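Side-chain contacts in phosphohistidine phosphatase SixA (Escherichia coli, PDB 1UJC), which removes the phosphoryl group from phosphohistidine on the HPt domain of ArcB, a sensor of the multistep His-Asp phosphorelay: residues A[86-91]-A[113-118]; A[55-60]-A[73-78]; A[13-16]-A[21-24]; A[134-139]-A[144-149]; A[28-33]-A[128-133]. All blocks are in the same frame, centred on the assembly; numbering follows the deposited sequence.

Contact 1: A[86-91]-A[113-118]; sequences GLVSAY and GYLVAE
Two helical segments meet here through Val88 and Ser89 on one side and Leu115 and Glu118 on the other, their axes 9.8 Å apart at closest approach and crossing at -56°, with the backbones nearest each other at Ser89 and Glu118. The apolar half of the contact is a single pair: Val88 CG1 presses on Leu115 CD1 at 3.6 Å, while the second leucine methyl, CD2, sits a little farther from the same carbon. The two side chains cross at about a right angle, the leucine fork bridging the distance between the helices. Leu115 can reach across because its CG is anti to the backbone N (chi1 -177°), which carries the branch toward the neighbouring helix. The compact, branched valine gives the fork a firm surface to rest on; Leu115 also touches Val85 of helix 85-98 and, on the sheet, Ile5. Nearer the solvent the partners become polar in type, yet they meet mainly through carbon. Glu118 bends at chi2 (68°) and lays its CG against Ser89 CB at 3.8 Å. Ser89 is small enough to admit this methylene, while the glutamate's charged end stays near the surface. No hydrogen bond links the segments. This is helix-helix packing over the sheet of an alpha/beta fold: helices 85-98 and 111-119 lean on each other, and the second reaches strand 2-7 through Leu115 and Val116.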
# COMPACT_ATOMS: atom_id res chain seq x y z
N GLY A 86 2.17 -14.26 -4.37
CA GLY A 86 2.12 -15.38 -3.46
C GLY A 86 3.01 -15.15 -2.25
O GLY A 86 2.61 -15.42 -1.12
N LEU A 87 4.22 -14.66 -2.50
CA LEU A 87 5.18 -14.40 -1.44
C LEU A 87 4.72 -13.21 -0.59
O LEU A 87 4.95 -13.18 0.61
CB LEU A 87 6.57 -14.13 -2.03
CG LEU A 87 7.26 -15.30 -2.75
CD1 LEU A 87 8.58 -14.82 -3.35
CD2 LEU A 87 7.50 -16.44 -1.77
N VAL A 88 4.08 -12.23 -1.22
CA VAL A 88 3.59 -11.08 -0.47
C VAL A 88 2.51 -11.59 0.48
O VAL A 88 2.48 -11.25 1.66
CB VAL A 88 2.99 -10.01 -1.41
CG1 VAL A 88 2.44 -8.86 -0.59
CG2 VAL A 88 4.05 -9.52 -2.38
N SER A 89 1.62 -12.42 -0.06
CA SER A 89 0.53 -13.02 0.70
C SER A 89 1.07 -13.79 1.91
O SER A 89 0.56 -13.66 3.03
CB SER A 89 -0.26 -13.96 -0.21
OG SER A 89 -1.12 -14.79 0.54
N ALA A 90 2.10 -14.60 1.67
CA ALA A 90 2.70 -15.40 2.73
C ALA A 90 3.40 -14.53 3.78
O ALA A 90 3.38 -14.84 4.97
CB ALA A 90 3.70 -16.39 2.13
N TYR A 91 4.02 -13.44 3.33
CA TYR A 91 4.71 -12.53 4.24
C TYR A 91 3.65 -11.94 5.18
O TYR A 91 3.84 -11.86 6.39
CB TYR A 91 5.40 -11.42 3.43
CG TYR A 91 6.42 -10.59 4.19
CD1 TYR A 91 7.79 -10.81 4.03
CD2 TYR A 91 6.02 -9.56 5.04
CE1 TYR A 91 8.73 -10.01 4.68
CE2 TYR A 91 6.96 -8.75 5.70
CZ TYR A 91 8.31 -8.99 5.51
OH TYR A 91 9.25 -8.20 6.14
N GLY A 113 -3.70 -4.77 -7.32
CA GLY A 113 -4.99 -5.35 -7.66
C GLY A 113 -5.02 -6.84 -7.39
O GLY A 113 -5.94 -7.35 -6.74
N TYR A 114 -4.00 -7.55 -7.89
CA TYR A 114 -3.90 -9.00 -7.71
C TYR A 114 -3.75 -9.38 -6.24
O TYR A 114 -4.25 -10.42 -5.81
CB TYR A 114 -2.71 -9.57 -8.48
CG TYR A 114 -2.71 -9.28 -9.96
CD1 TYR A 114 -3.85 -9.50 -10.74
CD2 TYR A 114 -1.56 -8.81 -10.59
CE1 TYR A 114 -3.84 -9.25 -12.11
CE2 TYR A 114 -1.54 -8.56 -11.96
CZ TYR A 114 -2.68 -8.79 -12.71
OH TYR A 114 -2.65 -8.56 -14.08
N LEU A 115 -3.06 -8.54 -5.48
CA LEU A 115 -2.85 -8.80 -4.06
C LEU A 115 -4.18 -8.90 -3.32
O LEU A 115 -4.37 -9.81 -2.52
CB LEU A 115 -1.99 -7.69 -3.43
CG LEU A 115 -1.63 -7.88 -1.96
CD1 LEU A 115 -0.95 -9.23 -1.75
CD2 LEU A 115 -0.72 -6.76 -1.52
N VAL A 116 -5.09 -7.96 -3.58
CA VAL A 116 -6.40 -7.99 -2.93
C VAL A 116 -7.14 -9.28 -3.27
O VAL A 116 -7.71 -9.92 -2.39
CB VAL A 116 -7.28 -6.79 -3.36
CG1 VAL A 116 -8.69 -6.95 -2.80
CG2 VAL A 116 -6.67 -5.49 -2.87
N ALA A 117 -7.13 -9.66 -4.54
CA ALA A 117 -7.82 -10.88 -4.98
C ALA A 117 -7.18 -12.10 -4.33
O ALA A 117 -7.88 -12.97 -3.80
CB ALA A 117 -7.76 -11.01 -6.50
N GLU A 118 -5.85 -12.16 -4.38
CA GLU A 118 -5.10 -13.26 -3.78
C GLU A 118 -5.43 -13.42 -2.30
O GLU A 118 -5.58 -14.54 -1.81
CB GLU A 118 -3.60 -13.01 -3.95
CG GLU A 118 -2.67 -13.94 -3.18
CD GLU A 118 -2.69 -15.36 -3.68
OE1 GLU A 118 -3.10 -15.58 -4.84
OE2 GLU A 118 -2.28 -16.27 -2.92

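Contact 2: A[55-60]-A[73-78]; sequences RAEQTL and AEVLPE. With WO4 (tungstate(VI)ion), chain C.
The guanidinium of Arg55 meets the bound tungstate edge-on, with O2 of the anion lying in the plane of the group. NE and NH2 share that oxygen: Arg55 NE reaches WO4 O2 at 2.6 Å, and Arg55 NH2 reaches WO4 O2 at 2.9 Å with a more bent bond (135°). This forked grip suits arginine, whose planar cation presents two N-H groups along one edge; Asp18 forms a salt bridge with NH2. Losing this group to an alanine would probably leave tungstate O2 without two donors and Asp18 without one of its cationic mates. Arg7, His108 and Leu109 also bind the anion, a phosphate mimic, so Arg55 helps mark out the probable phosphoryl site. One turn on, Thr59 OG1 bonds to Arg55 O at 2.8 Å, nearly along the C=O axis, and the same oxygen accepts from Thr59 N. Between the segments themselves the contact is light: Leu60 CD1 touches Ala73 CB at 3.9 Å, and Glu57 OE2 passes Val75 CG1 at 4.2 Å. Helix 54-66 thus lies beside edge strand 74-75 within a beta-alpha-beta unit, with Ala56 and Leu60 also packing on strands 47-50 and 102-107.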
# COMPACT_ATOMS: atom_id res chain seq x y z
N ARG A 55 9.37 5.72 -6.46
CA ARG A 55 8.02 6.27 -6.33
C ARG A 55 7.26 5.70 -5.13
O ARG A 55 6.44 6.38 -4.53
CB ARG A 55 7.23 6.09 -7.63
CG ARG A 55 7.18 4.68 -8.20
CD ARG A 55 6.58 4.75 -9.60
NE ARG A 55 6.40 3.46 -10.26
CZ ARG A 55 7.36 2.76 -10.86
NH1 ARG A 55 8.61 3.20 -10.89
NH2 ARG A 55 7.06 1.62 -11.47
N ALA A 56 7.55 4.45 -4.78
CA ALA A 56 6.88 3.83 -3.64
C ALA A 56 7.45 4.41 -2.34
O ALA A 56 6.70 4.86 -1.47
CB ALA A 56 7.08 2.31 -3.67
N GLU A 57 8.77 4.42 -2.23
CA GLU A 57 9.44 4.95 -1.05
C GLU A 57 9.09 6.42 -0.81
O GLU A 57 8.89 6.83 0.33
CB GLU A 57 10.96 4.77 -1.19
CG GLU A 57 11.37 3.32 -1.43
CD GLU A 57 12.87 3.15 -1.66
OE1 GLU A 57 13.48 4.04 -2.29
OE2 GLU A 57 13.42 2.12 -1.22
N GLN A 58 9.00 7.21 -1.87
CA GLN A 58 8.67 8.62 -1.73
C GLN A 58 7.23 8.79 -1.26
O GLN A 58 6.92 9.68 -0.48
CB GLN A 58 8.88 9.36 -3.04
CG GLN A 58 9.13 10.84 -2.84
CD GLN A 58 9.21 11.61 -4.14
OE1 GLN A 58 9.55 11.05 -5.19
NE2 GLN A 58 8.93 12.90 -4.08
N THR A 59 6.34 7.93 -1.75
CA THR A 59 4.95 7.98 -1.34
C THR A 59 4.93 7.73 0.17
O THR A 59 4.20 8.39 0.92
CB THR A 59 4.12 6.90 -2.04
OG1 THR A 59 4.03 7.20 -3.44
CG2 THR A 59 2.72 6.83 -1.45
N LEU A 60 5.77 6.79 0.61
CA LEU A 60 5.88 6.45 2.03
C LEU A 60 6.35 7.67 2.83
O LEU A 60 5.81 7.96 3.89
CB LEU A 60 6.89 5.31 2.21
CG LEU A 60 6.82 4.41 3.46
CD1 LEU A 60 8.22 3.87 3.73
CD2 LEU A 60 6.32 5.18 4.67
N ALA A 73 10.88 0.62 8.23
CA ALA A 73 10.01 0.16 7.17
C ALA A 73 10.75 -1.01 6.55
O ALA A 73 11.98 -1.06 6.59
CB ALA A 73 9.80 1.26 6.14
N GLU A 74 10.01 -1.96 6.00
CA GLU A 74 10.62 -3.12 5.39
C GLU A 74 10.48 -3.00 3.88
O GLU A 74 9.37 -3.00 3.35
CB GLU A 74 9.93 -4.38 5.91
CG GLU A 74 10.13 -4.56 7.40
CD GLU A 74 8.88 -5.04 8.11
OE1 GLU A 74 8.47 -6.21 7.90
OE2 GLU A 74 8.31 -4.25 8.89
N VAL A 75 11.62 -2.88 3.21
CA VAL A 75 11.66 -2.76 1.76
C VAL A 75 11.63 -4.18 1.21
O VAL A 75 12.58 -4.94 1.40
CB VAL A 75 12.94 -2.05 1.30
CG1 VAL A 75 12.95 -1.92 -0.22
CG2 VAL A 75 13.02 -0.66 1.94
N LEU A 76 10.54 -4.52 0.53
CA LEU A 76 10.35 -5.85 -0.03
C LEU A 76 10.50 -5.90 -1.54
O LEU A 76 9.81 -5.18 -2.26
CB LEU A 76 8.96 -6.39 0.35
CG LEU A 76 8.68 -6.90 1.77
CD1 LEU A 76 8.98 -5.83 2.79
CD2 LEU A 76 7.21 -7.34 1.87
N PRO A 77 11.40 -6.76 -2.04
CA PRO A 77 11.60 -6.87 -3.49
C PRO A 77 10.37 -7.40 -4.22
O PRO A 77 10.18 -7.13 -5.40
CB PRO A 77 12.78 -7.84 -3.60
CG PRO A 77 13.54 -7.60 -2.33
CD PRO A 77 12.43 -7.52 -1.31
N GLU A 78 9.53 -8.15 -3.51
CA GLU A 78 8.33 -8.72 -4.13
C GLU A 78 7.18 -7.73 -4.24
O GLU A 78 6.08 -8.11 -4.65
CB GLU A 78 7.88 -9.97 -3.38
CG GLU A 78 8.90 -11.09 -3.38
CD GLU A 78 9.26 -11.55 -4.79
OE1 GLU A 78 10.23 -12.33 -4.92
OE2 GLU A 78 8.57 -11.15 -5.76
W WO4 C . 2.69 2.39 -11.35
O1 WO4 C . 1.44 1.81 -10.31
O2 WO4 C . 4.25 2.01 -10.69
O3 WO4 C . 2.48 4.07 -11.71
O4 WO4 C . 2.58 1.55 -12.86

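Contact 3: A[13-16]-A[21-24]; sequences LDAA and RPLT
Ala15 and Arg21 meet in a surface contact between two arms of the loop that leads from strand 2-7 to helix 25-40; it is made by van der Waals packing, with no hydrogen bond across the segments. Ala15 CB rests 3.6 Å from Arg21 CA and also touches the first methylenes of the arginine, with CG 3.7 Å from the same methyl. A small residue suits this spot, where the two backbone segments come close, with CA atoms of Ala15 and Arg21 5.1 Å apart. Pro22 adds its CD at 4.3 Å from Ala15 CB, a rigid apolar neighbour. Beyond the methylenes Arg21 bends at chi3 (51°), which turns the guanidinium back past Leu13. Its polar partners lie just outside the two segments: NE bonds to Ala12 O, and NH1 forms a salt bridge with Asp18. Since Asp18 also pairs with Arg55, one carboxylate serves two arginines beside the tungstate site, with about 4 Å between the nearest atoms of the Arg21 side chain and the tungstate. That would probably steady both cations near the anion. The second arm then runs along helix 54-66, Pro22 meeting Gln58 and Leu23 meeting Thr59, before Thr24 caps the start of helix 25-40 through Gly27 N.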
# COMPACT_ATOMS: atom_id res chain seq x y z
N LEU A 13 6.69 10.86 -15.68
CA LEU A 13 6.77 9.86 -16.74
C LEU A 13 8.19 9.55 -17.19
O LEU A 13 8.50 8.41 -17.54
CB LEU A 13 5.95 10.31 -17.95
CG LEU A 13 4.44 10.05 -17.85
CD1 LEU A 13 3.73 10.68 -19.04
CD2 LEU A 13 4.20 8.55 -17.80
N ASP A 14 9.05 10.56 -17.16
CA ASP A 14 10.42 10.36 -17.59
C ASP A 14 11.46 10.44 -16.48
O ASP A 14 11.37 11.29 -15.59
CB ASP A 14 10.78 11.37 -18.68
CG ASP A 14 11.87 10.87 -19.61
OD1 ASP A 14 12.65 11.70 -20.13
OD2 ASP A 14 11.94 9.64 -19.83
N ALA A 15 12.44 9.55 -16.55
CA ALA A 15 13.54 9.48 -15.60
C ALA A 15 14.62 8.63 -16.26
O ALA A 15 14.39 8.04 -17.31
CB ALA A 15 13.08 8.83 -14.29
N ALA A 16 15.80 8.59 -15.65
CA ALA A 16 16.90 7.80 -16.20
C ALA A 16 16.41 6.38 -16.50
O ALA A 16 16.85 5.76 -17.47
CB ALA A 16 18.06 7.76 -15.21
N ARG A 21 11.94 6.73 -11.17
CA ARG A 21 11.01 7.83 -11.47
C ARG A 21 10.52 8.41 -10.16
O ARG A 21 9.99 7.70 -9.31
CB ARG A 21 9.80 7.31 -12.26
CG ARG A 21 10.11 6.79 -13.65
CD ARG A 21 8.97 5.90 -14.14
NE ARG A 21 7.67 6.56 -14.01
CZ ARG A 21 6.52 5.90 -13.87
NH1 ARG A 21 6.51 4.58 -13.85
NH2 ARG A 21 5.38 6.58 -13.75
N PRO A 22 10.69 9.73 -9.96
CA PRO A 22 10.25 10.36 -8.72
C PRO A 22 8.75 10.67 -8.72
O PRO A 22 8.08 10.55 -9.75
CB PRO A 22 11.09 11.63 -8.67
CG PRO A 22 11.14 12.02 -10.12
CD PRO A 22 11.42 10.69 -10.81
N LEU A 23 8.24 11.08 -7.57
CA LEU A 23 6.83 11.42 -7.44
C LEU A 23 6.64 12.84 -7.96
O LEU A 23 7.56 13.64 -7.94
CB LEU A 23 6.43 11.34 -5.96
CG LEU A 23 5.18 10.56 -5.53
CD1 LEU A 23 5.04 9.27 -6.34
CD2 LEU A 23 5.28 10.26 -4.04
N THR A 24 5.45 13.14 -8.46
CA THR A 24 5.17 14.50 -8.94
C THR A 24 4.63 15.29 -7.75
O THR A 24 4.28 14.71 -6.72
CB THR A 24 4.09 14.52 -10.03
OG1 THR A 24 2.83 14.16 -9.43
CG2 THR A 24 4.41 13.54 -11.15

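Contact 4: A[134-139]-A[144-149]; sequences ASVTLD and GTFNWQ
Ser135 faces both Asn147 and Trp148 across an antiparallel beta hairpin, where these two residues together stand opposite it as a classic beta bulge in strand 144-150. Its backbone is held twice: Ser135 N donates to Trp148 O at 2.9 Å and almost straight (178°), while Asn147 N donates to Ser135 O. Farther along, Thr137 and Thr145 form a regular hydrogen-bonded pair, with Thr137 N to Thr145 O at 3.0 Å and Thr145 N to Thr137 O at 2.8 Å. The bulge turns Asn147 toward strand 133-138, and its amide becomes the centre of a polar cluster. Ser135 OG and Thr137 OG1 each stand 2.9 Å from Asn147 OD1. Thr137 OG1 also bonds to Gln2 OE1 and receives a proton from a water, which in turn accepts a weak bond from Asn147 ND2. Small hydroxyl residues suit this face, for each can both give and accept. Beside them Trp148, with CG between its backbone N and carbonyl carbon (chi1 43°), lays one ring face over Ser135 CB, a CH-pi contact of 3.5 Å to the centroid of the six-membered ring. A serine in place of Trp148 would probably uncover Ser135 CB and leave Trp37 without the ring it meets at about a right angle. On the other face Phe146 CE1 packs on Ala134 CB at 3.9 Å. Gly144 has no side chain for good reason: a beta carbon there would fall only 3.0 Å from Val136 CG1.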
# COMPACT_ATOMS: atom_id res chain seq x y z
N ALA A 134 -6.73 0.31 -0.35
CA ALA A 134 -7.68 -0.78 -0.18
C ALA A 134 -7.51 -1.33 1.23
O ALA A 134 -6.39 -1.53 1.70
CB ALA A 134 -7.43 -1.87 -1.20
N SER A 135 -8.63 -1.55 1.91
CA SER A 135 -8.62 -2.09 3.26
C SER A 135 -9.01 -3.55 3.24
O SER A 135 -10.05 -3.92 2.70
CB SER A 135 -9.61 -1.34 4.15
OG SER A 135 -9.89 -2.10 5.31
N VAL A 136 -8.16 -4.38 3.84
CA VAL A 136 -8.39 -5.81 3.89
C VAL A 136 -8.15 -6.33 5.30
O VAL A 136 -7.12 -6.04 5.90
CB VAL A 136 -7.41 -6.56 2.95
CG1 VAL A 136 -7.54 -8.06 3.14
CG2 VAL A 136 -7.69 -6.17 1.50
N THR A 137 -9.10 -7.09 5.82
CA THR A 137 -8.93 -7.67 7.14
C THR A 137 -8.47 -9.10 6.88
O THR A 137 -9.20 -9.89 6.27
CB THR A 137 -10.24 -7.69 7.93
OG1 THR A 137 -10.65 -6.35 8.20
CG2 THR A 137 -10.06 -8.45 9.24
N LEU A 138 -7.26 -9.42 7.32
CA LEU A 138 -6.69 -10.75 7.10
C LEU A 138 -6.61 -11.56 8.38
O LEU A 138 -6.16 -11.07 9.42
CB LEU A 138 -5.30 -10.61 6.50
CG LEU A 138 -4.55 -11.86 6.04
CD1 LEU A 138 -5.27 -12.54 4.87
CD2 LEU A 138 -3.15 -11.45 5.61
N ASP A 139 -7.03 -12.82 8.31
CA ASP A 139 -6.96 -13.68 9.48
C ASP A 139 -5.73 -14.58 9.40
O ASP A 139 -5.02 -14.61 8.40
CB ASP A 139 -8.26 -14.49 9.65
CG ASP A 139 -8.39 -15.65 8.68
OD1 ASP A 139 -9.53 -16.17 8.56
OD2 ASP A 139 -7.39 -16.05 8.06
N GLY A 144 -8.70 -13.26 3.78
CA GLY A 144 -8.95 -11.84 3.90
C GLY A 144 -10.29 -11.39 3.38
O GLY A 144 -10.86 -12.00 2.48
N THR A 145 -10.78 -10.31 3.97
CA THR A 145 -12.06 -9.72 3.60
C THR A 145 -11.80 -8.32 3.05
O THR A 145 -11.11 -7.52 3.69
CB THR A 145 -12.97 -9.60 4.83
OG1 THR A 145 -13.33 -10.91 5.28
CG2 THR A 145 -14.21 -8.81 4.50
N PHE A 146 -12.34 -8.04 1.87
CA PHE A 146 -12.18 -6.74 1.22
C PHE A 146 -13.23 -5.78 1.80
O PHE A 146 -14.40 -5.81 1.42
CB PHE A 146 -12.36 -6.89 -0.29
CG PHE A 146 -12.08 -5.65 -1.08
CD1 PHE A 146 -11.27 -4.63 -0.57
CD2 PHE A 146 -12.59 -5.51 -2.37
CE1 PHE A 146 -10.99 -3.50 -1.31
CE2 PHE A 146 -12.30 -4.37 -3.14
CZ PHE A 146 -11.50 -3.36 -2.60
N ASN A 147 -12.79 -4.93 2.73
CA ASN A 147 -13.67 -3.98 3.40
C ASN A 147 -14.12 -2.82 2.53
O ASN A 147 -15.31 -2.66 2.26
CB ASN A 147 -12.96 -3.45 4.65
CG ASN A 147 -12.46 -4.56 5.54
OD1 ASN A 147 -11.37 -4.48 6.11
ND2 ASN A 147 -13.26 -5.62 5.67
N TRP A 148 -13.17 -2.00 2.09
CA TRP A 148 -13.49 -0.86 1.25
C TRP A 148 -12.28 -0.36 0.48
O TRP A 148 -11.17 -0.89 0.61
CB TRP A 148 -14.06 0.29 2.09
CG TRP A 148 -13.32 0.53 3.39
CD1 TRP A 148 -13.67 0.10 4.63
CD2 TRP A 148 -12.08 1.25 3.55
NE1 TRP A 148 -12.74 0.50 5.56
CE2 TRP A 148 -11.76 1.20 4.92
CE3 TRP A 148 -11.23 1.92 2.67
CZ2 TRP A 148 -10.61 1.81 5.44
CZ3 TRP A 148 -10.08 2.52 3.19
CH2 TRP A 148 -9.79 2.46 4.56
N GLN A 149 -12.50 0.66 -0.34
CA GLN A 149 -11.45 1.25 -1.14
C GLN A 149 -11.71 2.75 -1.18
O GLN A 149 -12.84 3.18 -1.41
CB GLN A 149 -11.50 0.68 -2.55
CG GLN A 149 -10.28 0.93 -3.39
CD GLN A 149 -10.62 0.85 -4.86
OE1 GLN A 149 -11.39 -0.02 -5.29
NE2 GLN A 149 -10.05 1.75 -5.64
O HOH W 1 -13.45 -6.74 8.12

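Contact 5: A[28-33]-A[128-133]; sequences CDESRL and FTTSAI
The hydroxyl oxygens of Ser31 and Ser131 meet at hydrogen-bonding distance where helix 25-40 approaches the turn ahead of strand 133-138, with OG to OG 3.0 Å. Both have OG anti to the carbonyl carbon (chi1 -79° and -68°), yet the CA-CB bond of Ser131 points toward the helix while Ser31 reaches along its flank and also bonds to Gly27 O, one turn back. Ser131 is the third residue of a type II turn from Thr129 to Ala132, closed by Ala132 N to Thr129 O at 3.0 Å. Its positive phi (72°), a conformation more usual for glycine, turns that bond toward the helix. Glu30 and Thr130 cross obliquely, with Glu30 OE1 3.7 Å from Thr130 OG1, too far for a direct bond. The Thr130 side chain lies about 5 Å, nearest atoms, from the tungstate. Two waters fill in. One donates to Glu30 OE1 and to Thr130 O at 2.8 Å and accepts from Thr130 OG1; the other donates to Thr130 OG1 and meets Ser131 OG, its unusually short approach to Glu30 OE1 being doubtful in detail. A long acidic chain suits this place because it can reach water with one oxygen and Lys156 with the other. The joint between helix and turn is therefore polar and partly water-mediated.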
# COMPACT_ATOMS: atom_id res chain seq x y z
N CYS A 28 2.59 13.89 -4.58
CA CYS A 28 2.93 14.15 -3.19
C CYS A 28 1.69 14.69 -2.49
O CYS A 28 1.30 14.20 -1.43
CB CYS A 28 4.06 15.19 -3.09
SG CYS A 28 5.70 14.58 -3.54
N ASP A 29 1.06 15.69 -3.10
CA ASP A 29 -0.13 16.30 -2.52
C ASP A 29 -1.21 15.27 -2.21
O ASP A 29 -1.73 15.23 -1.09
CB ASP A 29 -0.71 17.36 -3.46
CG ASP A 29 0.27 18.49 -3.75
OD1 ASP A 29 0.97 18.95 -2.82
OD2 ASP A 29 0.34 18.93 -4.92
N GLU A 30 -1.55 14.44 -3.20
CA GLU A 30 -2.58 13.44 -3.00
C GLU A 30 -2.18 12.37 -2.00
O GLU A 30 -3.04 11.84 -1.29
CB GLU A 30 -2.95 12.77 -4.32
CG GLU A 30 -3.44 13.73 -5.37
CD GLU A 30 -4.08 13.02 -6.53
OE1 GLU A 30 -3.49 12.01 -7.00
OE2 GLU A 30 -5.16 13.46 -6.98
N SER A 31 -0.90 12.05 -1.94
CA SER A 31 -0.45 11.04 -0.99
C SER A 31 -0.63 11.56 0.43
O SER A 31 -0.98 10.80 1.33
CB SER A 31 1.00 10.65 -1.26
OG SER A 31 1.07 9.75 -2.36
N ARG A 32 -0.39 12.86 0.62
CA ARG A 32 -0.55 13.47 1.94
C ARG A 32 -2.04 13.54 2.26
O ARG A 32 -2.45 13.40 3.42
CB ARG A 32 0.05 14.89 1.97
CG ARG A 32 1.55 14.95 2.24
CD ARG A 32 1.96 16.34 2.75
NE ARG A 32 3.27 16.32 3.41
CZ ARG A 32 4.43 16.54 2.81
NH1 ARG A 32 4.46 16.81 1.51
NH2 ARG A 32 5.56 16.47 3.49
N LEU A 33 -2.84 13.75 1.22
CA LEU A 33 -4.29 13.84 1.37
C LEU A 33 -4.84 12.52 1.93
O LEU A 33 -5.62 12.52 2.89
CB LEU A 33 -4.92 14.12 0.00
CG LEU A 33 -6.40 14.52 -0.06
CD1 LEU A 33 -6.64 15.76 0.80
CD2 LEU A 33 -6.78 14.82 -1.51
N PHE A 128 -7.16 0.47 -9.05
CA PHE A 128 -6.44 1.38 -8.15
C PHE A 128 -5.97 2.68 -8.82
O PHE A 128 -5.15 2.65 -9.73
CB PHE A 128 -5.19 0.68 -7.60
CG PHE A 128 -5.42 -0.12 -6.35
CD1 PHE A 128 -5.32 0.48 -5.10
CD2 PHE A 128 -5.68 -1.48 -6.42
CE1 PHE A 128 -5.48 -0.27 -3.94
CE2 PHE A 128 -5.83 -2.24 -5.26
CZ PHE A 128 -5.73 -1.63 -4.02
N THR A 129 -6.47 3.82 -8.36
CA THR A 129 -6.00 5.10 -8.91
C THR A 129 -4.78 5.42 -8.04
O THR A 129 -4.63 4.83 -6.96
CB THR A 129 -7.05 6.21 -8.76
OG1 THR A 129 -7.20 6.55 -7.38
CG2 THR A 129 -8.39 5.75 -9.31
N THR A 130 -3.91 6.33 -8.47
CA THR A 130 -2.73 6.64 -7.66
C THR A 130 -3.11 7.11 -6.25
O THR A 130 -4.06 7.87 -6.07
CB THR A 130 -1.82 7.69 -8.34
OG1 THR A 130 -2.60 8.84 -8.71
CG2 THR A 130 -1.16 7.11 -9.59
N SER A 131 -2.35 6.65 -5.26
CA SER A 131 -2.57 6.99 -3.85
C SER A 131 -3.81 6.34 -3.24
O SER A 131 -4.07 6.51 -2.06
CB SER A 131 -2.65 8.51 -3.67
OG SER A 131 -1.40 9.14 -3.92
N ALA A 132 -4.57 5.61 -4.05
CA ALA A 132 -5.78 4.94 -3.56
C ALA A 132 -5.41 3.86 -2.55
O ALA A 132 -4.35 3.25 -2.65
CB ALA A 132 -6.56 4.33 -4.72
N ILE A 133 -6.29 3.61 -1.59
CA ILE A 133 -6.02 2.61 -0.57
C ILE A 133 -7.13 1.57 -0.41
O ILE A 133 -8.31 1.91 -0.34
CB ILE A 133 -5.80 3.27 0.81
CG1 ILE A 133 -4.55 4.15 0.78
CG2 ILE A 133 -5.66 2.20 1.89
CD1 ILE A 133 -4.32 4.92 2.06
O HOH W 2 -5.39 9.62 -7.75
O HOH W 3 -1.54 10.50 -6.58

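Overall arrangement
After strand 2-7, contact 3 closes a short surface loop before helix 25-40. Contact 5 starts on that helix and spans almost a hundred residues to the turn before strand 133-138; contacts 2 and 1 are nested inside its loop, one after the other, and none cross. Contact 2 belongs to the beta-alpha-beta unit that ends at edge strand 74-75, and contact 1 joins the next two helices, meeting contact 2 where Tyr91 OH reaches Glu74. Gln58 of contact 2 bonds to Leu23 of contact 3. Contact 4 follows last, a hairpin that completes the other sheet edge and packs on Val116 of contact 1 and Phe128 of contact 5.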